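Local structure of probable 3-hydroxybutyryl-CoA dehydrogenase (Escherichia coli, 3MOG) at residues L231-V241 with L274-W285; V210-L220 with L380-I390. The protein catalyses the NAD-dependent oxidation of (3S)-3-hydroxyadipyl-CoA to 3-oxoadipyl-CoA, a step in the breakdown of phenylacetate. One frame throughout, in Å; residues are numbered along the deposited sequence.

How the contacts relate
Contact 1 is partly buried and lies within the first C-terminal dehydrogenase domain, where the helical segment 231-241 meets the loop 274-285. Contact 2 is buried and joins that domain, through 210-220, to the reduced Rossmann-like domain that supplies 380-390. The chemistry follows the setting: a carboxylate, backbone amides and a salt bridge hold the loop in contact 1, while aliphatic side chains, one tyrosine ring and a single backbone hydrogen bond make contact 2. Their centres are about 20 Å apart, yet they touch through helix 213-223 of contact 2, whose D217 probably accepts hydrogen bonds from Y283 OH and L231 N. Contact 1 is nested inside the loop closed by contact 2.

Contact 1 of 2, residues L231-V241 with L274-W285; sequences LELTDLIGQDV and LGKKSGLGVYDW. With GOL (glycerol), chain H.
The rings of Y283 and W285 frame the carboxylate of D235. One face of Y283 carries C1 of a glycerol and the other carries V282 CG1, while E232 N lies in plane at its edge. W285 has K276 CB over the centre of one face and glycerol O3 towards the rim of the other; the D235 carboxylate sits at its edge, the planes 54° apart. W285 CG lies anti to the carbonyl carbon (chi1 -72°), which carries the indole to this carboxylate. W285 NE1 donates to D235 OD2 at 2.8 Å from above the carboxylate plane, and Y283 N reaches the same oxygen, also at 2.8 Å, on its syn side. D235 OD1 takes V282 N on its syn lone pair at 2.9 Å and Q239 NE2 on its anti side at 2.8 Å. Two donors thus grip each oxygen, and an alanine here would probably leave the V282 and Y283 amides, the indole N-H and Q239 NE2 without this acceptor, and 282-285 less firmly tied to the helix.

The main chain adds K276 N to D235 O (3.0 Å) and Q239 N to L274 O (2.9 Å). Glycine suits position 275 because a beta carbon would run into D235 O. K277 NZ forms a salt bridge with D240 OD1 (3.3 Å), its hydrogen bonds weak; E232, whose CG lies at the W285 edge, makes another with R289 through OE2. With four N-H donors around it, the buried D235 carboxylate is likely to stay ionised, its charge probably stabilised by the N-H dipoles that tie an irregular loop to the helices.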
loop_
_atom_site.group_PDB
_atom_site.type_symbol
_atom_site.label_atom_id
_atom_site.label_comp_id
_atom_site.label_asym_id
_atom_site.label_seq_id
_atom_site.Cartn_x
_atom_site.Cartn_y
_atom_site.Cartn_z
ATOM N N LEU C 231 -20.004 5.737 15.527
ATOM C CA LEU C 231 -20.027 7.055 14.870
ATOM C C LEU C 231 -20.287 8.171 15.885
ATOM O O LEU C 231 -19.561 9.161 15.934
ATOM C CB LEU C 231 -21.009 7.062 13.699
ATOM C CG LEU C 231 -20.686 6.036 12.597
ATOM C CD1 LEU C 231 -21.897 5.740 11.746
ATOM C CD2 LEU C 231 -19.537 6.504 11.711
ATOM N N GLU C 232 -21.278 7.972 16.747
ATOM C CA GLU C 232 -21.479 8.857 17.893
ATOM C C GLU C 232 -20.220 8.990 18.775
ATOM O O GLU C 232 -19.873 10.099 19.185
ATOM C CB GLU C 232 -22.669 8.394 18.724
ATOM C CG GLU C 232 -23.028 9.357 19.840
ATOM C CD GLU C 232 -24.275 8.962 20.601
ATOM O OE1 GLU C 232 -25.024 8.079 20.119
ATOM O OE2 GLU C 232 -24.500 9.548 21.683
ATOM N N LEU C 233 -19.544 7.874 19.056
ATOM C CA LEU C 233 -18.284 7.890 19.809
ATOM C C LEU C 233 -17.191 8.693 19.098
ATOM O O LEU C 233 -16.441 9.406 19.752
ATOM C CB LEU C 233 -17.789 6.468 20.117
ATOM C CG LEU C 233 -16.593 6.274 21.061
ATOM C CD1 LEU C 233 -16.946 6.671 22.481
ATOM C CD2 LEU C 233 -16.096 4.841 21.033
ATOM N N THR C 234 -17.112 8.618 17.774
ATOM C CA THR C 234 -16.171 9.505 17.064
ATOM C C THR C 234 -16.537 10.995 17.200
ATOM O O THR C 234 -15.642 11.842 17.297
ATOM C CB THR C 234 -15.981 9.155 15.570
ATOM O OG1 THR C 234 -17.205 9.342 14.846
ATOM C CG2 THR C 234 -15.502 7.733 15.399
ATOM N N ASP C 235 -17.840 11.304 17.208
ATOM C CA ASP C 235 -18.326 12.676 17.460
ATOM C C ASP C 235 -17.970 13.149 18.871
ATOM O O ASP C 235 -17.644 14.312 19.078
ATOM C CB ASP C 235 -19.841 12.794 17.229
ATOM C CG ASP C 235 -20.202 13.327 15.837
ATOM O OD1 ASP C 235 -19.321 13.366 14.953
ATOM O OD2 ASP C 235 -21.382 13.711 15.627
ATOM N N LEU C 236 -17.994 12.231 19.829
ATOM C CA LEU C 236 -17.667 12.559 21.212
ATOM C C LEU C 236 -16.181 12.533 21.540
ATOM O O LEU C 236 -15.756 13.170 22.495
ATOM C CB LEU C 236 -18.426 11.638 22.160
ATOM C CG LEU C 236 -19.578 12.316 22.897
ATOM C CD1 LEU C 236 -20.784 11.404 22.961
ATOM C CD2 LEU C 236 -19.134 12.751 24.301
ATOM N N ILE C 237 -15.396 11.770 20.783
ATOM C CA ILE C 237 -13.944 11.790 20.942
ATOM C C ILE C 237 -13.421 13.034 20.223
ATOM O O ILE C 237 -12.491 13.698 20.692
ATOM C CB ILE C 237 -13.272 10.482 20.423
ATOM C CG1 ILE C 237 -13.567 9.314 21.370
ATOM C CG2 ILE C 237 -11.739 10.627 20.320
ATOM C CD1 ILE C 237 -13.154 7.951 20.821
ATOM N N GLY C 238 -14.054 13.364 19.105
ATOM C CA GLY C 238 -13.612 14.478 18.283
ATOM C C GLY C 238 -13.008 13.914 17.025
ATOM O O GLY C 238 -12.012 13.185 17.085
ATOM N N GLN C 239 -13.626 14.234 15.890
ATOM C CA GLN C 239 -13.221 13.692 14.598
ATOM C C GLN C 239 -11.746 13.896 14.312
ATOM O O GLN C 239 -11.103 12.993 13.801
ATOM C CB GLN C 239 -14.062 14.268 13.453
ATOM C CG GLN C 239 -15.552 13.971 13.566
ATOM C CD GLN C 239 -15.865 12.502 13.418
ATOM O OE1 GLN C 239 -15.086 11.743 12.846
ATOM N NE2 GLN C 239 -17.017 12.088 13.937
ATOM N N ASP C 240 -11.222 15.068 14.671
ATOM C CA ASP C 240 -9.796 15.364 14.530
ATOM C C ASP C 240 -8.901 14.391 15.298
ATOM O O ASP C 240 -7.892 13.944 14.766
ATOM C CB ASP C 240 -9.482 16.825 14.908
ATOM C CG ASP C 240 -9.896 17.186 16.348
ATOM O OD1 ASP C 240 -10.784 16.528 16.940
ATOM O OD2 ASP C 240 -9.321 18.148 16.890
ATOM N N VAL C 241 -9.292 14.051 16.527
ATOM C CA VAL C 241 -8.485 13.191 17.400
ATOM C C VAL C 241 -8.511 11.734 16.915
ATOM O O VAL C 241 -7.457 11.102 16.775
ATOM C CB VAL C 241 -8.942 13.294 18.890
ATOM C CG1 VAL C 241 -8.079 12.410 19.809
ATOM C CG2 VAL C 241 -8.903 14.756 19.378
ATOM N N LEU C 274 -16.041 18.782 13.734
ATOM C CA LEU C 274 -15.282 17.867 14.607
ATOM C C LEU C 274 -16.112 17.088 15.619
ATOM O O LEU C 274 -15.566 16.309 16.407
ATOM C CB LEU C 274 -14.159 18.610 15.338
ATOM C CG LEU C 274 -13.245 19.571 14.569
ATOM C CD1 LEU C 274 -12.330 20.318 15.552
ATOM C CD2 LEU C 274 -12.430 18.868 13.482
ATOM N N GLY C 275 -17.423 17.287 15.605
ATOM C CA GLY C 275 -18.304 16.534 16.492
ATOM C C GLY C 275 -18.995 17.410 17.509
ATOM O O GLY C 275 -19.407 18.538 17.192
ATOM N N LYS C 276 -19.122 16.880 18.724
ATOM C CA LYS C 276 -19.817 17.554 19.816
ATOM C C LYS C 276 -19.201 18.919 20.102
ATOM O O LYS C 276 -19.913 19.924 20.146
ATOM C CB LYS C 276 -19.787 16.683 21.080
ATOM C CG LYS C 276 -20.623 17.214 22.243
ATOM C CD LYS C 276 -20.476 16.331 23.483
ATOM C CE LYS C 276 -21.537 16.646 24.539
ATOM N NZ LYS C 276 -21.554 15.623 25.635
ATOM N N LYS C 277 -17.874 18.934 20.248
ATOM C CA LYS C 277 -17.097 20.112 20.653
ATOM C C LYS C 277 -17.303 21.336 19.749
ATOM O O LYS C 277 -17.130 22.469 20.192
ATOM C CB LYS C 277 -15.598 19.761 20.731
ATOM C CG LYS C 277 -14.933 19.539 19.359
ATOM C CD LYS C 277 -13.422 19.691 19.402
ATOM C CE LYS C 277 -12.735 18.382 19.105
ATOM N NZ LYS C 277 -11.331 18.370 19.582
ATOM N N SER C 278 -17.669 21.097 18.490
ATOM C CA SER C 278 -17.920 22.172 17.543
ATOM C C SER C 278 -19.382 22.207 17.073
ATOM O O SER C 278 -19.717 22.911 16.115
ATOM C CB SER C 278 -16.932 22.103 16.360
ATOM O OG SER C 278 -16.966 20.851 15.691
ATOM N N GLY C 279 -20.244 21.455 17.758
ATOM C CA GLY C 279 -21.687 21.432 17.479
ATOM C C GLY C 279 -22.182 20.574 16.323
ATOM O O GLY C 279 -23.374 20.252 16.247
ATOM N N LEU C 280 -21.285 20.215 15.407
ATOM C CA LEU C 280 -21.643 19.417 14.230
ATOM C C LEU C 280 -20.515 18.448 13.841
ATOM O O LEU C 280 -19.346 18.827 13.781
ATOM C CB LEU C 280 -22.006 20.330 13.049
ATOM C CG LEU C 280 -22.546 19.692 11.759
ATOM C CD1 LEU C 280 -23.874 18.975 11.993
ATOM C CD2 LEU C 280 -22.679 20.722 10.634
ATOM N N GLY C 281 -20.876 17.193 13.596
ATOM C CA GLY C 281 -19.928 16.199 13.119
ATOM C C GLY C 281 -20.650 15.290 12.160
ATOM O O GLY C 281 -21.153 15.741 11.127
ATOM N N VAL C 282 -20.702 14.007 12.511
ATOM C CA VAL C 282 -21.603 13.070 11.856
ATOM C C VAL C 282 -23.016 13.532 12.198
ATOM O O VAL C 282 -23.902 13.557 11.342
ATOM C CB VAL C 282 -21.379 11.616 12.352
ATOM C CG1 VAL C 282 -22.507 10.711 11.919
ATOM C CG2 VAL C 282 -20.065 11.071 11.837
ATOM N N TYR C 283 -23.192 13.928 13.454
ATOM C CA TYR C 283 -24.468 14.390 13.971
ATOM C C TYR C 283 -24.471 15.881 14.250
ATOM O O TYR C 283 -23.411 16.513 14.362
ATOM C CB TYR C 283 -24.798 13.660 15.269
ATOM C CG TYR C 283 -24.915 12.179 15.092
ATOM C CD1 TYR C 283 -23.867 11.337 15.461
ATOM C CD2 TYR C 283 -26.061 11.613 14.538
ATOM C CE1 TYR C 283 -23.963 9.967 15.295
ATOM C CE2 TYR C 283 -26.167 10.241 14.368
ATOM C CZ TYR C 283 -25.107 9.421 14.752
ATOM O OH TYR C 283 -25.188 8.056 14.590
ATOM N N ASP C 284 -25.685 16.419 14.369
ATOM C CA ASP C 284 -25.928 17.779 14.841
ATOM C C ASP C 284 -26.111 17.716 16.346
ATOM O O ASP C 284 -26.995 17.012 16.840
ATOM C CB ASP C 284 -27.190 18.344 14.182
ATOM C CG ASP C 284 -27.178 19.851 14.097
ATOM O OD1 ASP C 284 -26.954 20.508 15.139
ATOM O OD2 ASP C 284 -27.389 20.377 12.981
ATOM N N TRP C 285 -25.274 18.442 17.076
ATOM C CA TRP C 285 -25.305 18.377 18.533
ATOM C C TRP C 285 -26.108 19.504 19.195
ATOM O O TRP C 285 -26.207 19.569 20.427
ATOM C CB TRP C 285 -23.888 18.258 19.091
ATOM C CG TRP C 285 -23.321 16.897 18.830
ATOM C CD1 TRP C 285 -22.665 16.481 17.702
ATOM C CD2 TRP C 285 -23.394 15.759 19.692
ATOM N NE1 TRP C 285 -22.315 15.159 17.817
ATOM C CE2 TRP C 285 -22.747 14.689 19.029
ATOM C CE3 TRP C 285 -23.937 15.538 20.966
ATOM C CZ2 TRP C 285 -22.624 13.416 19.598
ATOM C CZ3 TRP C 285 -23.818 14.270 21.532
ATOM C CH2 TRP C 285 -23.166 13.225 20.843
HETATM C C1 GOL H . -27.435 10.992 17.949
HETATM O O1 GOL H . -27.134 9.740 18.525
HETATM C C2 GOL H . -26.532 12.096 18.502
HETATM O O2 GOL H . -26.357 11.974 19.903
HETATM C C3 GOL H . -27.172 13.448 18.198
HETATM O O3 GOL H . -26.505 14.475 18.896
HETATM O O HOH W 1 -16.070 16.433 20.261
HETATM O O HOH W 2 -11.716 16.217 21.439
#

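Contact 2 of 2, residues V210-L220 with L380-I390; sequences VAAPEVIDAAL and LQIADYPGMLI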
loop_
_atom_site.group_PDB
_atom_site.type_symbol
_atom_site.label_atom_id
_atom_site.label_comp_id
_atom_site.label_asym_id
_atom_site.label_seq_id
_atom_site.Cartn_x
_atom_site.Cartn_y
_atom_site.Cartn_z
ATOM N N VAL C 210 -25.362 2.068 3.472
ATOM C CA VAL C 210 -25.943 0.817 3.929
ATOM C C VAL C 210 -27.105 1.134 4.841
ATOM O O VAL C 210 -28.147 0.502 4.760
ATOM C CB VAL C 210 -24.889 -0.009 4.707
ATOM C CG1 VAL C 210 -25.494 -1.246 5.335
ATOM C CG2 VAL C 210 -23.773 -0.398 3.777
ATOM N N ALA C 211 -26.896 2.137 5.692
ATOM C CA ALA C 211 -27.853 2.569 6.698
ATOM C C ALA C 211 -27.477 3.975 7.118
ATOM O O ALA C 211 -26.343 4.402 6.907
ATOM C CB ALA C 211 -27.801 1.650 7.907
ATOM N N ALA C 212 -28.438 4.676 7.720
ATOM C CA ALA C 212 -28.213 5.949 8.416
ATOM C C ALA C 212 -27.223 5.754 9.578
ATOM O O ALA C 212 -27.130 4.648 10.129
ATOM C CB ALA C 212 -29.572 6.521 8.939
ATOM N N PRO C 213 -26.484 6.817 9.957
ATOM C CA PRO C 213 -25.510 6.659 11.050
ATOM C C PRO C 213 -26.133 6.202 12.368
ATOM O O PRO C 213 -25.515 5.421 13.109
ATOM C CB PRO C 213 -24.896 8.053 11.207
ATOM C CG PRO C 213 -25.633 8.962 10.260
ATOM C CD PRO C 213 -26.324 8.106 9.250
ATOM N N GLU C 214 -27.345 6.686 12.638
ATOM C CA GLU C 214 -28.133 6.320 13.824
ATOM C C GLU C 214 -28.458 4.837 13.847
ATOM O O GLU C 214 -28.567 4.244 14.905
ATOM C CB GLU C 214 -29.478 7.089 13.874
ATOM C CG GLU C 214 -29.428 8.549 13.480
ATOM C CD GLU C 214 -29.728 8.767 12.002
ATOM O OE1 GLU C 214 -30.840 8.403 11.552
ATOM O OE2 GLU C 214 -28.854 9.310 11.293
ATOM N N VAL C 215 -28.644 4.250 12.670
ATOM C CA VAL C 215 -28.992 2.836 12.567
ATOM C C VAL C 215 -27.738 1.967 12.825
ATOM O O VAL C 215 -27.804 0.976 13.566
ATOM C CB VAL C 215 -29.700 2.536 11.217
ATOM C CG1 VAL C 215 -29.930 1.048 11.020
ATOM C CG2 VAL C 215 -31.043 3.272 11.150
ATOM N N ILE C 216 -26.604 2.367 12.240
ATOM C CA ILE C 216 -25.318 1.715 12.495
ATOM C C ILE C 216 -24.987 1.752 13.984
ATOM O O ILE C 216 -24.652 0.717 14.567
ATOM C CB ILE C 216 -24.170 2.389 11.713
ATOM C CG1 ILE C 216 -24.504 2.447 10.217
ATOM C CG2 ILE C 216 -22.848 1.678 12.002
ATOM C CD1 ILE C 216 -23.483 3.214 9.337
ATOM N N ASP C 217 -25.112 2.931 14.605
ATOM C CA ASP C 217 -24.878 3.070 16.051
ATOM C C ASP C 217 -25.828 2.237 16.929
ATOM O O ASP C 217 -25.437 1.746 17.997
ATOM C CB ASP C 217 -24.945 4.537 16.483
ATOM C CG ASP C 217 -23.718 5.339 16.062
ATOM O OD1 ASP C 217 -22.710 4.755 15.610
ATOM O OD2 ASP C 217 -23.768 6.574 16.174
ATOM N N ALA C 218 -27.064 2.068 16.470
ATOM C CA ALA C 218 -28.069 1.344 17.252
ATOM C C ALA C 218 -27.828 -0.157 17.208
ATOM O O ALA C 218 -28.005 -0.840 18.207
ATOM C CB ALA C 218 -29.476 1.676 16.765
ATOM N N ALA C 219 -27.431 -0.658 16.042
ATOM C CA ALA C 219 -27.081 -2.060 15.886
ATOM C C ALA C 219 -25.904 -2.412 16.782
ATOM O O ALA C 219 -25.935 -3.414 17.486
ATOM C CB ALA C 219 -26.753 -2.375 14.431
ATOM N N LEU C 220 -24.879 -1.566 16.773
ATOM C CA LEU C 220 -23.655 -1.863 17.507
ATOM C C LEU C 220 -23.829 -1.720 19.028
ATOM O O LEU C 220 -23.306 -2.534 19.783
ATOM C CB LEU C 220 -22.476 -1.041 16.965
ATOM C CG LEU C 220 -21.655 -1.595 15.774
ATOM C CD1 LEU C 220 -20.936 -2.896 16.134
ATOM C CD2 LEU C 220 -22.456 -1.801 14.491
ATOM N N LEU C 380 -34.645 -3.546 12.414
ATOM C CA LEU C 380 -34.226 -2.432 11.541
ATOM C C LEU C 380 -33.822 -2.955 10.179
ATOM O O LEU C 380 -33.044 -3.900 10.088
ATOM C CB LEU C 380 -33.053 -1.669 12.148
ATOM C CG LEU C 380 -33.269 -0.913 13.452
ATOM C CD1 LEU C 380 -31.947 -0.496 14.021
ATOM C CD2 LEU C 380 -34.148 0.308 13.238
ATOM N N GLN C 381 -34.345 -2.350 9.116
ATOM C CA GLN C 381 -34.045 -2.820 7.768
ATOM C C GLN C 381 -32.967 -1.977 7.092
ATOM O O GLN C 381 -33.077 -0.746 7.040
ATOM C CB GLN C 381 -35.308 -2.865 6.905
ATOM C CG GLN C 381 -35.136 -3.699 5.653
ATOM C CD GLN C 381 -36.433 -3.944 4.894
ATOM O OE1 GLN C 381 -37.528 -3.586 5.347
ATOM N NE2 GLN C 381 -36.312 -4.578 3.731
ATOM N N ILE C 382 -31.930 -2.644 6.573
ATOM C CA ILE C 382 -30.804 -1.953 5.924
ATOM C C ILE C 382 -30.531 -2.523 4.532
ATOM O O ILE C 382 -31.238 -3.423 4.092
ATOM C CB ILE C 382 -29.528 -2.006 6.804
ATOM C CG1 ILE C 382 -29.022 -3.440 6.967
ATOM C CG2 ILE C 382 -29.791 -1.391 8.191
ATOM C CD1 ILE C 382 -27.704 -3.553 7.781
ATOM N N ALA C 383 -29.508 -2.019 3.838
ATOM C CA ALA C 383 -29.153 -2.580 2.534
ATOM C C ALA C 383 -28.573 -4.006 2.657
ATOM O O ALA C 383 -28.137 -4.417 3.732
ATOM C CB ALA C 383 -28.205 -1.660 1.784
ATOM N N ASP C 384 -28.620 -4.753 1.557
ATOM C CA ASP C 384 -28.134 -6.125 1.471
ATOM C C ASP C 384 -26.595 -6.120 1.375
ATOM O O ASP C 384 -26.006 -6.310 0.311
ATOM C CB ASP C 384 -28.799 -6.826 0.273
ATOM C CG ASP C 384 -28.669 -8.343 0.319
ATOM O OD1 ASP C 384 -28.223 -8.906 1.339
ATOM O OD2 ASP C 384 -29.023 -8.985 -0.688
ATOM N N TYR C 385 -25.979 -5.910 2.530
ATOM C CA TYR C 385 -24.566 -5.636 2.676
ATOM C C TYR C 385 -23.877 -6.862 3.295
ATOM O O TYR C 385 -24.266 -7.302 4.378
ATOM C CB TYR C 385 -24.449 -4.436 3.608
ATOM C CG TYR C 385 -23.083 -3.833 3.809
ATOM C CD1 TYR C 385 -22.348 -3.303 2.727
ATOM C CD2 TYR C 385 -22.555 -3.705 5.097
ATOM C CE1 TYR C 385 -21.117 -2.705 2.932
ATOM C CE2 TYR C 385 -21.317 -3.105 5.309
ATOM C CZ TYR C 385 -20.607 -2.605 4.222
ATOM O OH TYR C 385 -19.384 -2.014 4.429
ATOM N N PRO C 386 -22.867 -7.416 2.599
ATOM C CA PRO C 386 -22.116 -8.589 3.039
ATOM C C PRO C 386 -21.656 -8.485 4.489
ATOM O O PRO C 386 -21.050 -7.489 4.878
ATOM C CB PRO C 386 -20.916 -8.602 2.089
ATOM C CG PRO C 386 -21.433 -8.034 0.838
ATOM C CD PRO C 386 -22.411 -6.951 1.272
ATOM N N GLY C 387 -21.998 -9.482 5.304
ATOM C CA GLY C 387 -21.577 -9.491 6.696
ATOM C C GLY C 387 -22.341 -8.518 7.579
ATOM O O GLY C 387 -22.186 -8.533 8.802
ATOM N N MET C 388 -23.166 -7.681 6.946
ATOM C CA MET C 388 -23.991 -6.665 7.608
ATOM C C MET C 388 -23.168 -5.749 8.520
ATOM O O MET C 388 -22.187 -5.161 8.056
ATOM C CB MET C 388 -25.213 -7.302 8.305
ATOM C CG MET C 388 -26.085 -8.150 7.364
ATOM S SD MET C 388 -27.086 -7.163 6.243
ATOM C CE MET C 388 -28.539 -7.104 7.263
ATOM N N LEU C 389 -23.525 -5.648 9.801
ATOM C CA LEU C 389 -22.940 -4.608 10.657
ATOM C C LEU C 389 -22.243 -5.146 11.890
ATOM O O LEU C 389 -21.035 -4.962 12.064
ATOM C CB LEU C 389 -24.004 -3.576 11.074
ATOM C CG LEU C 389 -24.652 -2.736 9.969
ATOM C CD1 LEU C 389 -25.662 -1.761 10.553
ATOM C CD2 LEU C 389 -23.589 -1.981 9.125
ATOM N N ILE C 390 -23.025 -5.796 12.737
ATOM C CA ILE C 390 -22.575 -6.303 14.008
ATOM C C ILE C 390 -21.535 -7.383 13.767
ATOM O O ILE C 390 -20.414 -7.264 14.254
ATOM C CB ILE C 390 -23.775 -6.871 14.813
ATOM C CG1 ILE C 390 -24.688 -5.737 15.291
ATOM C CG2 ILE C 390 -23.305 -7.739 15.971
ATOM C CD1 ILE C 390 -26.092 -6.218 15.751
#
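V210 has the largest area buried here, and both of its methyls are used. With CG1 anti to the backbone N (chi1 174°), CG2 is set over the centre of the Y385 ring, 3.4 Å from V210 CG2 to the ring centroid and 13° off the normal, a CH-pi contact. V210 CG1 meets I382 CD1 at 4.0 Å, with L389 CD2 a little farther off. Its backbone supplies the one hydrogen bond between the segments, A383 N to V210 O at 3.0 Å.

L389, with the next largest area buried by the contact, sends CD1 against the helix, 4.1 Å from A219 CB; alanine suits that site because its short side chain lets the leucine approach the helix backbone at I216 CA. L380 reaches V215 tip to tip, CD1 to CG1 at 3.9 Å, and I382 CG2 packs on V215 CG1.

This is the interface between the first C-terminal dehydrogenase domain and the reduced Rossmann-fold domain. Helix 213-223 lies against edge strand 378-381 and the L389-I390 start of helix 390-406. T353 of strand 351-356 touches A219 and I382, Y452 of helix 438-452 packs on Y385, and L231 of helix 230-237 packs on I216.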